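Local coordinates for cycloalternan-forming enzyme (Listeria monocytogenes serovar 1/2a, PDB 5F7U), which belongs to glycoside hydrolase family 31 and combines a TIM barrel with several beta-rich domains and a family 6 carbohydrate-binding module, at residues S445-G450 and G530-K535; L507-K512 and D516-Q521; S520-L525 and S568-F573. The protein carries 1 engineered substitution. All coordinates share one frame; numbering follows the deposited sequence.

Contact 1 (S445-G450 and G530-K535); sequences SVHDAG and GIDGFK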
ATOM      1  N   SER A 445      15.296   8.448  27.452  1.00 19.56           N
ATOM      2  CA  SER A 445      14.009   8.313  28.139  1.00 19.69           C
ATOM      3  C   SER A 445      12.933   7.750  27.203  1.00 18.62           C
ATOM      4  O   SER A 445      12.057   7.020  27.653  1.00 18.54           O
ATOM      5  CB  SER A 445      13.574   9.631  28.786  1.00 20.55           C
ATOM      6  OG  SER A 445      13.078  10.537  27.802  1.00 21.96           O
ATOM      7  N   VAL A 446      13.022   8.055  25.907  1.00 17.70           N
ATOM      8  CA  VAL A 446      12.112   7.429  24.914  1.00 17.08           C
ATOM      9  C   VAL A 446      12.380   5.915  24.854  1.00 17.47           C
ATOM     10  O   VAL A 446      11.451   5.109  24.864  1.00 17.18           O
ATOM     11  CB  VAL A 446      12.221   8.076  23.500  1.00 16.36           C
ATOM     12  CG1 VAL A 446      11.381   7.322  22.461  1.00 15.73           C
ATOM     13  CG2 VAL A 446      11.806   9.542  23.544  1.00 16.35           C
ATOM     14  N   HIS A 447      13.657   5.542  24.795  1.00 18.13           N
ATOM     15  CA  HIS A 447      14.041   4.126  24.793  1.00 18.84           C
ATOM     16  C   HIS A 447      13.589   3.395  26.062  1.00 19.71           C
ATOM     17  O   HIS A 447      13.143   2.243  25.991  1.00 19.47           O
ATOM     18  CB  HIS A 447      15.551   3.980  24.618  1.00 19.49           C
ATOM     19  CG  HIS A 447      16.047   4.415  23.276  1.00 19.11           C
ATOM     20  ND1 HIS A 447      17.358   4.785  23.055  1.00 19.74           N
ATOM     21  CD2 HIS A 447      15.410   4.544  22.086  1.00 18.62           C
ATOM     22  CE1 HIS A 447      17.503   5.121  21.784  1.00 19.27           C
ATOM     23  NE2 HIS A 447      16.339   4.979  21.176  1.00 18.74           N
ATOM     24  N   ASP A 448      13.700   4.078  27.214  1.00 20.64           N
ATOM     25  CA  ASP A 448      13.224   3.545  28.504  1.00 21.86           C
ATOM     26  C   ASP A 448      11.758   3.162  28.472  1.00 21.42           C
ATOM     27  O   ASP A 448      11.351   2.201  29.135  1.00 21.57           O
ATOM     28  CB  ASP A 448      13.416   4.569  29.623  1.00 23.56           C
ATOM     29  CG  ASP A 448      14.850   4.683  30.076  1.00 25.59           C
ATOM     30  OD1 ASP A 448      15.678   3.813  29.708  1.00 27.14           O
ATOM     31  OD2 ASP A 448      15.151   5.627  30.842  1.00 27.25           O
ATOM     32  N   ALA A 449      10.973   3.929  27.709  1.00 20.60           N
ATOM     33  CA  ALA A 449       9.546   3.666  27.524  1.00 20.33           C
ATOM     34  C   ALA A 449       9.283   2.547  26.516  1.00 20.07           C
ATOM     35  O   ALA A 449       8.132   2.225  26.257  1.00 19.99           O
ATOM     36  CB  ALA A 449       8.819   4.942  27.092  1.00 19.85           C
ATOM     37  N   GLY A 450      10.340   1.955  25.959  1.00 19.79           N
ATOM     38  CA  GLY A 450      10.201   0.884  24.965  1.00 19.64           C
ATOM     39  C   GLY A 450       9.863   1.419  23.582  1.00 18.77           C
ATOM     40  O   GLY A 450       9.308   0.699  22.748  1.00 18.34           O
ATOM     41  N   GLY A 530      21.803   8.816  19.496  1.00 19.96           N
ATOM     42  CA  GLY A 530      21.192   7.482  19.496  1.00 19.04           C
ATOM     43  C   GLY A 530      19.813   7.342  18.872  1.00 18.03           C
ATOM     44  O   GLY A 530      19.031   6.477  19.285  1.00 17.44           O
ATOM     45  N   ILE A 531      19.507   8.169  17.875  1.00 17.32           N
ATOM     46  CA  ILE A 531      18.195   8.060  17.211  1.00 16.69           C
ATOM     47  C   ILE A 531      18.033   6.757  16.410  1.00 16.59           C
ATOM     48  O   ILE A 531      19.027   6.061  16.106  1.00 17.00           O
ATOM     49  CB  ILE A 531      17.854   9.308  16.361  1.00 16.49           C
ATOM     50  CG1 ILE A 531      18.702   9.357  15.088  1.00 16.56           C
ATOM     51  CG2 ILE A 531      17.947  10.570  17.217  1.00 16.71           C
ATOM     52  CD1 ILE A 531      18.235  10.370  14.038  1.00 16.25           C
ATOM     53  N   ASP A 532      16.788   6.472  16.035  1.00 15.99           N
ATOM     54  CA  ASP A 532      16.415   5.211  15.418  1.00 16.09           C
ATOM     55  C   ASP A 532      15.922   5.378  13.992  1.00 15.65           C
ATOM     56  O   ASP A 532      15.259   4.496  13.455  1.00 15.26           O
ATOM     57  CB  ASP A 532      15.359   4.530  16.298  1.00 16.14           C
ATOM     58  CG  ASP A 532      15.859   4.327  17.710  1.00 17.03           C
ATOM     59  OD1 ASP A 532      16.729   3.466  17.877  1.00 17.96           O
ATOM     60  OD2 ASP A 532      15.452   5.069  18.625  1.00 17.09           O
ATOM     61  N   GLY A 533      16.247   6.511  13.369  1.00 15.54           N
ATOM     62  CA  GLY A 533      15.942   6.682  11.956  1.00 15.28           C
ATOM     63  C   GLY A 533      15.442   8.081  11.668  1.00 14.91           C
ATOM     64  O   GLY A 533      15.513   8.963  12.519  1.00 15.01           O
ATOM     65  N   PHE A 534      14.957   8.262  10.455  1.00 14.65           N
ATOM     66  CA  PHE A 534      14.540   9.577   9.981  1.00 14.22           C
ATOM     67  C   PHE A 534      13.178   9.526   9.324  1.00 13.74           C
ATOM     68  O   PHE A 534      12.847   8.557   8.610  1.00 13.88           O
ATOM     69  CB  PHE A 534      15.529  10.101   8.947  1.00 14.57           C
ATOM     70  CG  PHE A 534      16.925  10.295   9.473  1.00 15.38           C
ATOM     71  CD1 PHE A 534      17.229  11.398  10.257  1.00 15.82           C
ATOM     72  CD2 PHE A 534      17.934   9.358   9.194  1.00 15.81           C
ATOM     73  CE1 PHE A 534      18.536  11.595  10.743  1.00 16.64           C
ATOM     74  CE2 PHE A 534      19.234   9.534   9.690  1.00 16.53           C
ATOM     75  CZ  PHE A 534      19.534  10.665  10.455  1.00 16.80           C
ATOM     76  N   LYS A 535      12.413  10.591   9.542  1.00 13.35           N
ATOM     77  CA  LYS A 535      11.206  10.833   8.754  1.00 13.21           C
ATOM     78  C   LYS A 535      11.598  11.745   7.605  1.00 13.46           C
ATOM     79  O   LYS A 535      11.644  12.970   7.749  1.00 14.01           O
ATOM     80  CB  LYS A 535      10.068  11.421   9.609  1.00 13.02           C
ATOM     81  CG  LYS A 535       8.778  11.724   8.795  1.00 12.76           C
ATOM     82  CD  LYS A 535       7.653  12.214   9.717  1.00 13.09           C
ATOM     83  CE  LYS A 535       6.370  12.412   8.897  1.00 13.33           C
ATOM     84  NZ  LYS A 535       5.217  12.890   9.739  1.00 14.12           N
TER
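At the end of the family 31 TIM barrel where its strands begin, a His-carboxylate hydrogen bond joins His-447, in the last turn of helix 439-448, to Asp-532, in the loop that leads into barrel strand 534-536. NE2 of His-447 is the donor and OD2 of Asp-532 the acceptor, 2.7 Å apart. The N-H...O angle of 161° shows a nearly straight bond. OD2 lies almost in the imidazole plane and receives the proton on its syn lone pair, on the side of OD1. The carboxylate itself is turned well away from that plane, at 65°, so ring and carboxylate are not coplanar although the bond is well aimed. The two side chains approach from opposite directions and together bridge a gap in which the nearest CA atoms, those of His-447 and Ile-531, are still 9.5 Å apart. On the histidine side the reach depends on chi1 of -67°, which sets CG opposite the carbonyl carbon and sends the ring edge across.

The carbonyl O of Gly-530 also lies at this ring edge, near the ring plane, 3.2 Å from CE1 of His-447. Gly-530 ends a helix with positive phi, as does Gly-450 on the other segment, where a Schellman motif closes helix 439-448 and Gly-450 N bonds back to His-447 O at 2.8 Å.

Asp-532 has further partners. Its OD2 also accepts from the backbone N of Ile-453, at the start of strand 452-457, and its OD1 has a weak bond from Asn-578. OD2, carried by the loop before strand 534-536, thus ties together the end of helix 439-448 and the beginning of strand 452-457, an arrangement belonging to the helix-to-strand connections of a (beta/alpha)8 barrel.

Contact 2 (L507-K512 and D516-Q521); sequences LDFTNK and DWWTSQ
Leu-507 lies against Trp-518, and its carbons spread over three aromatic side chains. CB comes first, over the indole: it stands 4.0 Å from the centroid of the six-membered ring of Trp-518 and 18° off the ring normal, which meets the geometry of a CH-pi contact. A chi1 of -170°, CG anti to the backbone N, carries CG on over the same face, nearer the rim and within 3.6 Å of CE3 of Trp-518. There the chain branches. CD2 stays with the helix, 3.7 Å from CE3 of Trp-518, and also touches the edge of the Trp-517 indole. CD1 turns back to its own segment and sits 3.6 Å above the ring plane of Phe-509, over its centre.

Phe-509 therefore carries Leu-507 on a face while its rim does other work. Its CZ is directed at the five-membered ring of Trp-518, on the face that CB of Leu-507 also covers. Centroids 5.5 Å apart and planes at 77° define a T-shaped pair with Phe-509 giving the edge.

The polar links are local to the start of helix 512-520. Asp-516 N donates to Lys-512 O at 2.9 Å, a first-turn helical bond. Ahead of it, Asp-508 OD1 accepts both the N and the OG1 of Thr-510, the latter at 2.6 Å; the first of these makes an Asx turn. Asn-511 then occupies the N-cap position, its OD1 bonded to the N of Ala-514. On the exposed side, Lys-512 NZ and Asp-516 OD2 remain 5.2 Å apart, too far for a salt bridge.

The chemistry is thus divided: dispersion and CH-pi packing fix the loop to the buried helix flank, while capping and turn bonds shape the chain entering the helix, and the outward charges probably add only a weak attraction.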
ATOM      1  N   LEU A 507      20.081  18.727  -2.439  1.00 16.89           N
ATOM      2  CA  LEU A 507      21.278  17.893  -2.436  1.00 17.24           C
ATOM      3  C   LEU A 507      21.164  16.905  -3.590  1.00 17.13           C
ATOM      4  O   LEU A 507      20.133  16.260  -3.764  1.00 16.28           O
ATOM      5  CB  LEU A 507      21.424  17.162  -1.088  1.00 17.00           C
ATOM      6  CG  LEU A 507      22.717  16.403  -0.741  1.00 17.40           C
ATOM      7  CD1 LEU A 507      22.829  15.032  -1.401  1.00 17.40           C
ATOM      8  CD2 LEU A 507      23.960  17.260  -1.007  1.00 17.95           C
ATOM      9  N   ASP A 508      22.215  16.798  -4.398  1.00 17.78           N
ATOM     10  CA  ASP A 508      22.188  15.834  -5.482  1.00 18.04           C
ATOM     11  C   ASP A 508      22.468  14.423  -4.969  1.00 18.03           C
ATOM     12  O   ASP A 508      23.635  14.030  -4.822  1.00 19.07           O
ATOM     13  CB  ASP A 508      23.185  16.236  -6.576  1.00 18.60           C
ATOM     14  CG  ASP A 508      23.202  15.259  -7.755  1.00 18.99           C
ATOM     15  OD1 ASP A 508      22.474  14.224  -7.736  1.00 18.89           O
ATOM     16  OD2 ASP A 508      23.948  15.544  -8.721  1.00 19.29           O
ATOM     17  N   PHE A 509      21.401  13.661  -4.707  1.00 17.70           N
ATOM     18  CA  PHE A 509      21.529  12.297  -4.181  1.00 17.76           C
ATOM     19  C   PHE A 509      22.106  11.285  -5.166  1.00 18.37           C
ATOM     20  O   PHE A 509      22.385  10.151  -4.784  1.00 18.90           O
ATOM     21  CB  PHE A 509      20.226  11.820  -3.502  1.00 16.87           C
ATOM     22  CG  PHE A 509      19.994  12.480  -2.182  1.00 16.61           C
ATOM     23  CD1 PHE A 509      20.599  11.979  -1.025  1.00 16.82           C
ATOM     24  CD2 PHE A 509      19.238  13.653  -2.096  1.00 16.32           C
ATOM     25  CE1 PHE A 509      20.419  12.617   0.205  1.00 16.66           C
ATOM     26  CE2 PHE A 509      19.051  14.288  -0.872  1.00 16.38           C
ATOM     27  CZ  PHE A 509      19.658  13.769   0.280  1.00 16.49           C
ATOM     28  N   THR A 510      22.354  11.712  -6.405  1.00 18.57           N
ATOM     29  CA  THR A 510      23.059  10.863  -7.389  1.00 19.19           C
ATOM     30  C   THR A 510      24.580  10.937  -7.217  1.00 20.35           C
ATOM     31  O   THR A 510      25.325  10.142  -7.811  1.00 21.17           O
ATOM     32  CB  THR A 510      22.684  11.171  -8.874  1.00 18.85           C
ATOM     33  OG1 THR A 510      23.320  12.367  -9.343  1.00 19.09           O
ATOM     34  CG2 THR A 510      21.179  11.257  -9.080  1.00 18.48           C
ATOM     35  N   ASN A 511      25.029  11.900  -6.412  1.00 20.89           N
ATOM     36  CA  ASN A 511      26.436  12.226  -6.265  1.00 22.16           C
ATOM     37  C   ASN A 511      26.908  11.606  -4.945  1.00 22.50           C
ATOM     38  O   ASN A 511      26.578  12.111  -3.882  1.00 21.83           O
ATOM     39  CB  ASN A 511      26.584  13.763  -6.302  1.00 22.38           C
ATOM     40  CG  ASN A 511      28.021  14.251  -6.143  1.00 23.56           C
ATOM     41  OD1 ASN A 511      28.874  13.567  -5.579  1.00 24.18           O
ATOM     42  ND2 ASN A 511      28.275  15.472  -6.603  1.00 24.08           N
ATOM     43  N   LYS A 512      27.665  10.505  -5.023  1.00 23.37           N
ATOM     44  CA  LYS A 512      28.062   9.764  -3.816  1.00 24.35           C
ATOM     45  C   LYS A 512      28.816  10.638  -2.801  1.00 24.13           C
ATOM     46  O   LYS A 512      28.549  10.554  -1.603  1.00 23.42           O
ATOM     47  CB  LYS A 512      28.861   8.499  -4.176  1.00 26.67           C
ATOM     48  CG  LYS A 512      29.095   7.539  -3.006  1.00 29.21           C
ATOM     49  CD  LYS A 512      30.205   6.548  -3.355  1.00 31.97           C
ATOM     50  CE  LYS A 512      30.697   5.788  -2.125  1.00 33.53           C
ATOM     51  NZ  LYS A 512      31.522   4.621  -2.549  1.00 34.66           N
ATOM     52  N   ASP A 516      27.619  11.459   0.990  1.00 22.46           N
ATOM     53  CA  ASP A 516      28.534  11.246   2.112  1.00 23.92           C
ATOM     54  C   ASP A 516      28.670  12.497   2.976  1.00 23.53           C
ATOM     55  O   ASP A 516      28.624  12.397   4.203  1.00 23.89           O
ATOM     56  CB  ASP A 516      29.912  10.750   1.630  1.00 26.37           C
ATOM     57  CG  ASP A 516      29.870   9.296   1.113  1.00 28.11           C
ATOM     58  OD1 ASP A 516      28.921   8.534   1.455  1.00 29.26           O
ATOM     59  OD2 ASP A 516      30.786   8.913   0.354  1.00 30.40           O
ATOM     60  N   TRP A 517      28.797  13.665   2.344  1.00 22.88           N
ATOM     61  CA  TRP A 517      28.867  14.932   3.071  1.00 22.27           C
ATOM     62  C   TRP A 517      27.580  15.204   3.837  1.00 21.19           C
ATOM     63  O   TRP A 517      27.604  15.426   5.030  1.00 21.23           O
ATOM     64  CB  TRP A 517      29.167  16.105   2.144  1.00 22.47           C
ATOM     65  CG  TRP A 517      29.001  17.404   2.836  1.00 22.59           C
ATOM     66  CD1 TRP A 517      29.756  17.876   3.885  1.00 23.07           C
ATOM     67  CD2 TRP A 517      28.001  18.399   2.573  1.00 22.12           C
ATOM     68  NE1 TRP A 517      29.280  19.101   4.288  1.00 23.14           N
ATOM     69  CE2 TRP A 517      28.209  19.450   3.501  1.00 22.64           C
ATOM     70  CE3 TRP A 517      26.946  18.507   1.643  1.00 21.56           C
ATOM     71  CZ2 TRP A 517      27.409  20.609   3.523  1.00 22.38           C
ATOM     72  CZ3 TRP A 517      26.136  19.661   1.669  1.00 21.43           C
ATOM     73  CH2 TRP A 517      26.385  20.698   2.596  1.00 21.72           C
ATOM     74  N   TRP A 518      26.460  15.189   3.133  1.00 20.24           N
ATOM     75  CA  TRP A 518      25.157  15.505   3.741  1.00 19.63           C
ATOM     76  C   TRP A 518      24.887  14.610   4.951  1.00 19.57           C
ATOM     77  O   TRP A 518      24.550  15.107   6.033  1.00 19.55           O
ATOM     78  CB  TRP A 518      24.078  15.300   2.699  1.00 18.98           C
ATOM     79  CG  TRP A 518      22.720  15.797   3.060  1.00 18.62           C
ATOM     80  CD1 TRP A 518      21.688  15.062   3.591  1.00 18.21           C
ATOM     81  CD2 TRP A 518      22.203  17.116   2.834  1.00 18.71           C
ATOM     82  NE1 TRP A 518      20.563  15.855   3.733  1.00 18.00           N
ATOM     83  CE2 TRP A 518      20.850  17.116   3.274  1.00 18.21           C
ATOM     84  CE3 TRP A 518      22.750  18.304   2.298  1.00 18.92           C
ATOM     85  CZ2 TRP A 518      20.026  18.257   3.193  1.00 18.04           C
ATOM     86  CZ3 TRP A 518      21.932  19.447   2.218  1.00 18.88           C
ATOM     87  CH2 TRP A 518      20.574  19.406   2.667  1.00 18.41           C
ATOM     88  N   THR A 519      25.081  13.298   4.769  1.00 19.68           N
ATOM     89  CA  THR A 519      24.875  12.330   5.841  1.00 19.82           C
ATOM     90  C   THR A 519      25.898  12.482   6.969  1.00 20.45           C
ATOM     91  O   THR A 519      25.541  12.331   8.135  1.00 20.34           O
ATOM     92  CB  THR A 519      24.815  10.886   5.331  1.00 19.76           C
ATOM     93  OG1 THR A 519      26.046  10.537   4.699  1.00 20.77           O
ATOM     94  CG2 THR A 519      23.612  10.684   4.355  1.00 19.16           C
ATOM     95  N   SER A 520      27.151  12.832   6.637  1.00 21.19           N
ATOM     96  CA  SER A 520      28.175  13.047   7.687  1.00 21.96           C
ATOM     97  C   SER A 520      27.743  14.111   8.717  1.00 21.69           C
ATOM     98  O   SER A 520      28.114  14.039   9.895  1.00 21.79           O
ATOM     99  CB  SER A 520      29.557  13.396   7.102  1.00 22.66           C
ATOM    100  OG  SER A 520      29.610  14.727   6.603  1.00 23.33           O
ATOM    101  N   GLN A 521      26.952  15.085   8.267  1.00 21.11           N
ATOM    102  CA  GLN A 521      26.500  16.181   9.120  1.00 21.11           C
ATOM    103  C   GLN A 521      25.491  15.701  10.145  1.00 20.50           C
ATOM    104  O   GLN A 521      25.324  16.316  11.198  1.00 20.38           O
ATOM    105  CB  GLN A 521      25.875  17.301   8.284  1.00 21.38           C
ATOM    106  CG  GLN A 521      26.827  17.943   7.283  1.00 22.73           C
ATOM    107  CD  GLN A 521      26.165  19.085   6.550  1.00 23.54           C
ATOM    108  OE1 GLN A 521      25.198  18.878   5.817  1.00 23.83           O
ATOM    109  NE2 GLN A 521      26.667  20.296   6.750  1.00 24.41           N
TER

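Contact 3 (S520-L525 and S568-F573); sequences SQREYL and SSYFDF
Tyr-570 OH, which rests over one face of the Arg-522 guanidinium, is gripped by two hydrogen bonds from beyond the pair: one with OE1 of Gln-457, the other from NE1 of Trp-518. The setting is the TIM barrel, where helix 555-577 carries Tyr-570 and the chain around the short helix 523-527 carries Arg-522; strand 534-536 lies between these helices in sequence.

Arg-522 and Tyr-570 touch without bonding to each other. NE of Arg-522 is 3.4 Å from OH of Tyr-570, but the angle is poor, because the hydroxyl stands over the guanidinium rather than in line with an N-H. The guanidinium and phenol planes are 82° apart, almost perpendicular, and CZ of Arg-522 is 3.8 Å from the same OH of Tyr-570. What unites them is a common acceptor: NE of Arg-522 also bonds to OE1 of Gln-457, at the end of strand 452-457. NH2 has a further partner in the carbonyl O of Trp-518, and the arginine also makes a cation-pi contact with that indole. A bend at chi2 (98°) folds the chain back to reach these groups. Anchored at two nitrogens, the guanidinium is restrained in its rotation, and the nearby hydroxyl would probably feel its positive charge.

Beside this polar cluster, the contact becomes apolar. Phe-573, one turn along the helix, has CG anti to its own N (chi1 166°), and the ring extends toward the start of helix 523-527. CE2 of Phe-573 passes 4.3 Å from CB of Arg-522, meeting the aliphatic root of the arginine obliquely. The Glu-523 side chain heads away at its end and offers mainly its base: CZ of Phe-573 lies 3.9 Å from CA of Glu-523, which sits at the ring edge, close to the ring plane.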
ATOM      1  N   SER A 520      27.151  12.832   6.637  1.00 21.19           N
ATOM      2  CA  SER A 520      28.175  13.047   7.687  1.00 21.96           C
ATOM      3  C   SER A 520      27.743  14.111   8.717  1.00 21.69           C
ATOM      4  O   SER A 520      28.114  14.039   9.895  1.00 21.79           O
ATOM      5  CB  SER A 520      29.557  13.396   7.102  1.00 22.66           C
ATOM      6  OG  SER A 520      29.610  14.727   6.603  1.00 23.33           O
ATOM      7  N   GLN A 521      26.952  15.085   8.267  1.00 21.11           N
ATOM      8  CA  GLN A 521      26.500  16.181   9.120  1.00 21.11           C
ATOM      9  C   GLN A 521      25.491  15.701  10.145  1.00 20.50           C
ATOM     10  O   GLN A 521      25.324  16.316  11.198  1.00 20.38           O
ATOM     11  CB  GLN A 521      25.875  17.301   8.284  1.00 21.38           C
ATOM     12  CG  GLN A 521      26.827  17.943   7.283  1.00 22.73           C
ATOM     13  CD  GLN A 521      26.165  19.085   6.550  1.00 23.54           C
ATOM     14  OE1 GLN A 521      25.198  18.878   5.817  1.00 23.83           O
ATOM     15  NE2 GLN A 521      26.667  20.296   6.750  1.00 24.41           N
ATOM     16  N   ARG A 522      24.815  14.606   9.807  1.00 19.80           N
ATOM     17  CA  ARG A 522      23.840  13.970  10.680  1.00 19.52           C
ATOM     18  C   ARG A 522      24.391  12.783  11.468  1.00 20.16           C
ATOM     19  O   ARG A 522      23.663  12.230  12.296  1.00 19.67           O
ATOM     20  CB  ARG A 522      22.612  13.492   9.871  1.00 18.70           C
ATOM     21  CG  ARG A 522      21.655  14.603   9.496  1.00 18.54           C
ATOM     22  CD  ARG A 522      21.890  15.079   8.080  1.00 18.70           C
ATOM     23  NE  ARG A 522      20.950  16.143   7.711  1.00 18.66           N
ATOM     24  CZ  ARG A 522      21.257  17.172   6.935  1.00 18.92           C
ATOM     25  NH1 ARG A 522      20.343  18.116   6.677  1.00 18.74           N
ATOM     26  NH2 ARG A 522      22.485  17.276   6.444  1.00 19.36           N
ATOM     27  N   GLU A 523      25.653  12.398  11.233  1.00 21.26           N
ATOM     28  CA  GLU A 523      26.213  11.198  11.878  1.00 22.43           C
ATOM     29  C   GLU A 523      26.033  11.195  13.401  1.00 21.75           C
ATOM     30  O   GLU A 523      25.595  10.189  13.975  1.00 21.59           O
ATOM     31  CB  GLU A 523      27.697  11.026  11.530  1.00 24.89           C
ATOM     32  CG  GLU A 523      28.253   9.664  11.931  1.00 28.11           C
ATOM     33  CD  GLU A 523      29.773   9.626  12.028  1.00 31.29           C
ATOM     34  OE1 GLU A 523      30.458  10.248  11.194  1.00 33.85           O
ATOM     35  OE2 GLU A 523      30.308   8.966  12.945  1.00 33.38           O
ATOM     36  N   TYR A 524      26.368  12.317  14.052  1.00 21.31           N
ATOM     37  CA  TYR A 524      26.316  12.399  15.513  1.00 21.06           C
ATOM     38  C   TYR A 524      24.923  12.087  16.101  1.00 20.25           C
ATOM     39  O   TYR A 524      24.829  11.622  17.239  1.00 20.41           O
ATOM     40  CB  TYR A 524      26.851  13.760  16.010  1.00 21.38           C
ATOM     41  CG  TYR A 524      25.818  14.861  16.020  1.00 20.81           C
ATOM     42  CD1 TYR A 524      25.474  15.534  14.836  1.00 20.40           C
ATOM     43  CD2 TYR A 524      25.185  15.247  17.218  1.00 20.83           C
ATOM     44  CE1 TYR A 524      24.515  16.545  14.843  1.00 19.81           C
ATOM     45  CE2 TYR A 524      24.222  16.267  17.232  1.00 20.33           C
ATOM     46  CZ  TYR A 524      23.894  16.905  16.044  1.00 19.84           C
ATOM     47  OH  TYR A 524      22.944  17.910  16.043  1.00 19.77           O
ATOM     48  N   LEU A 525      23.861  12.318  15.315  1.00 19.51           N
ATOM     49  CA  LEU A 525      22.487  12.035  15.744  1.00 19.18           C
ATOM     50  C   LEU A 525      22.291  10.547  15.964  1.00 18.92           C
ATOM     51  O   LEU A 525      21.570  10.131  16.869  1.00 18.90           O
ATOM     52  CB  LEU A 525      21.449  12.568  14.732  1.00 18.06           C
ATOM     53  CG  LEU A 525      21.489  14.096  14.481  1.00 18.50           C
ATOM     54  CD1 LEU A 525      20.689  14.450  13.232  1.00 17.91           C
ATOM     55  CD2 LEU A 525      20.967  14.886  15.684  1.00 18.59           C
ATOM     56  N   SER A 568      16.245   6.363  -0.115  1.00 13.47           N
ATOM     57  CA  SER A 568      17.141   5.206  -0.002  1.00 14.15           C
ATOM     58  C   SER A 568      18.498   5.602   0.580  1.00 14.92           C
ATOM     59  O   SER A 568      19.058   4.845   1.386  1.00 15.19           O
ATOM     60  CB  SER A 568      17.315   4.494  -1.346  1.00 14.36           C
ATOM     61  OG  SER A 568      17.990   5.309  -2.294  1.00 14.63           O
ATOM     62  N   SER A 569      19.007   6.786   0.217  1.00 14.99           N
ATOM     63  CA  SER A 569      20.320   7.225   0.738  1.00 15.90           C
ATOM     64  C   SER A 569      20.293   7.337   2.254  1.00 16.03           C
ATOM     65  O   SER A 569      21.209   6.844   2.937  1.00 16.25           O
ATOM     66  CB  SER A 569      20.762   8.554   0.131  1.00 16.25           C
ATOM     67  OG  SER A 569      21.125   8.388  -1.229  1.00 16.92           O
ATOM     68  N   TYR A 570      19.244   7.977   2.772  1.00 15.55           N
ATOM     69  CA  TYR A 570      19.087   8.121   4.213  1.00 15.75           C
ATOM     70  C   TYR A 570      18.835   6.792   4.914  1.00 15.73           C
ATOM     71  O   TYR A 570      19.359   6.567   6.008  1.00 16.12           O
ATOM     72  CB  TYR A 570      17.934   9.043   4.517  1.00 15.46           C
ATOM     73  CG  TYR A 570      18.266  10.488   4.778  1.00 15.69           C
ATOM     74  CD1 TYR A 570      18.318  11.413   3.731  1.00 15.79           C
ATOM     75  CD2 TYR A 570      18.432  10.952   6.087  1.00 15.97           C
ATOM     76  CE1 TYR A 570      18.548  12.770   3.983  1.00 16.01           C
ATOM     77  CE2 TYR A 570      18.665  12.301   6.352  1.00 16.22           C
ATOM     78  CZ  TYR A 570      18.716  13.207   5.291  1.00 16.53           C
ATOM     79  OH  TYR A 570      18.902  14.563   5.530  1.00 16.83           O
ATOM     80  N   PHE A 571      17.996   5.940   4.311  1.00 15.02           N
ATOM     81  CA  PHE A 571      17.654   4.642   4.900  1.00 15.35           C
ATOM     82  C   PHE A 571      18.920   3.790   5.067  1.00 15.96           C
ATOM     83  O   PHE A 571      19.165   3.241   6.147  1.00 15.90           O
ATOM     84  CB  PHE A 571      16.631   3.892   4.021  1.00 15.10           C
ATOM     85  CG  PHE A 571      16.236   2.528   4.554  1.00 15.58           C
ATOM     86  CD1 PHE A 571      15.411   2.403   5.682  1.00 15.81           C
ATOM     87  CD2 PHE A 571      16.670   1.365   3.914  1.00 16.08           C
ATOM     88  CE1 PHE A 571      15.049   1.141   6.168  1.00 16.20           C
ATOM     89  CE2 PHE A 571      16.325   0.106   4.401  1.00 16.36           C
ATOM     90  CZ  PHE A 571      15.502  -0.011   5.522  1.00 16.46           C
ATOM     91  N   ASP A 572      19.710   3.703   3.991  1.00 16.47           N
ATOM     92  CA  ASP A 572      20.963   2.927   4.001  1.00 17.79           C
ATOM     93  C   ASP A 572      21.963   3.512   4.984  1.00 18.35           C
ATOM     94  O   ASP A 572      22.625   2.779   5.726  1.00 18.41           O
ATOM     95  CB  ASP A 572      21.612   2.898   2.615  1.00 18.76           C
ATOM     96  CG  ASP A 572      20.788   2.130   1.590  1.00 19.59           C
ATOM     97  OD1 ASP A 572      19.804   1.461   1.972  1.00 19.18           O
ATOM     98  OD2 ASP A 572      21.135   2.224   0.387  1.00 20.68           O
ATOM     99  N   PHE A 573      22.066   4.837   4.987  1.00 18.55           N
ATOM    100  CA  PHE A 573      22.984   5.517   5.912  1.00 19.12           C
ATOM    101  C   PHE A 573      22.642   5.229   7.377  1.00 19.19           C
ATOM    102  O   PHE A 573      23.527   4.853   8.159  1.00 19.47           O
ATOM    103  CB  PHE A 573      23.015   7.019   5.636  1.00 19.92           C
ATOM    104  CG  PHE A 573      23.655   7.824   6.737  1.00 21.61           C
ATOM    105  CD1 PHE A 573      25.016   7.694   7.009  1.00 22.73           C
ATOM    106  CD2 PHE A 573      22.889   8.719   7.492  1.00 21.96           C
ATOM    107  CE1 PHE A 573      25.623   8.449   8.037  1.00 23.76           C
ATOM    108  CE2 PHE A 573      23.485   9.475   8.507  1.00 22.61           C
ATOM    109  CZ  PHE A 573      24.842   9.330   8.786  1.00 23.24           C
TER

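All three contacts belong to the TIM-barrel domain, but they differ in depth and chemistry. Contact 2 is buried, whereas contacts 1 and 3 are partly buried. Contact 1 rests on one polar bond, contact 2 largely on aromatic and aliphatic packing, and contact 3 on a mixture of both. Contacts 2 and 3 have centres 9 Å apart and share Ser-520 and Gln-521; Thr-519 O of the one packs on Phe-573 CZ of the other. Contact 3 also meets contact 1: Ile-531 N probably bonds to Leu-525 O (3.0 Å), and Phe-534 packs on Tyr-570. Contacts 1 and 2 do not touch, leaving contact 3 as the bridge between them.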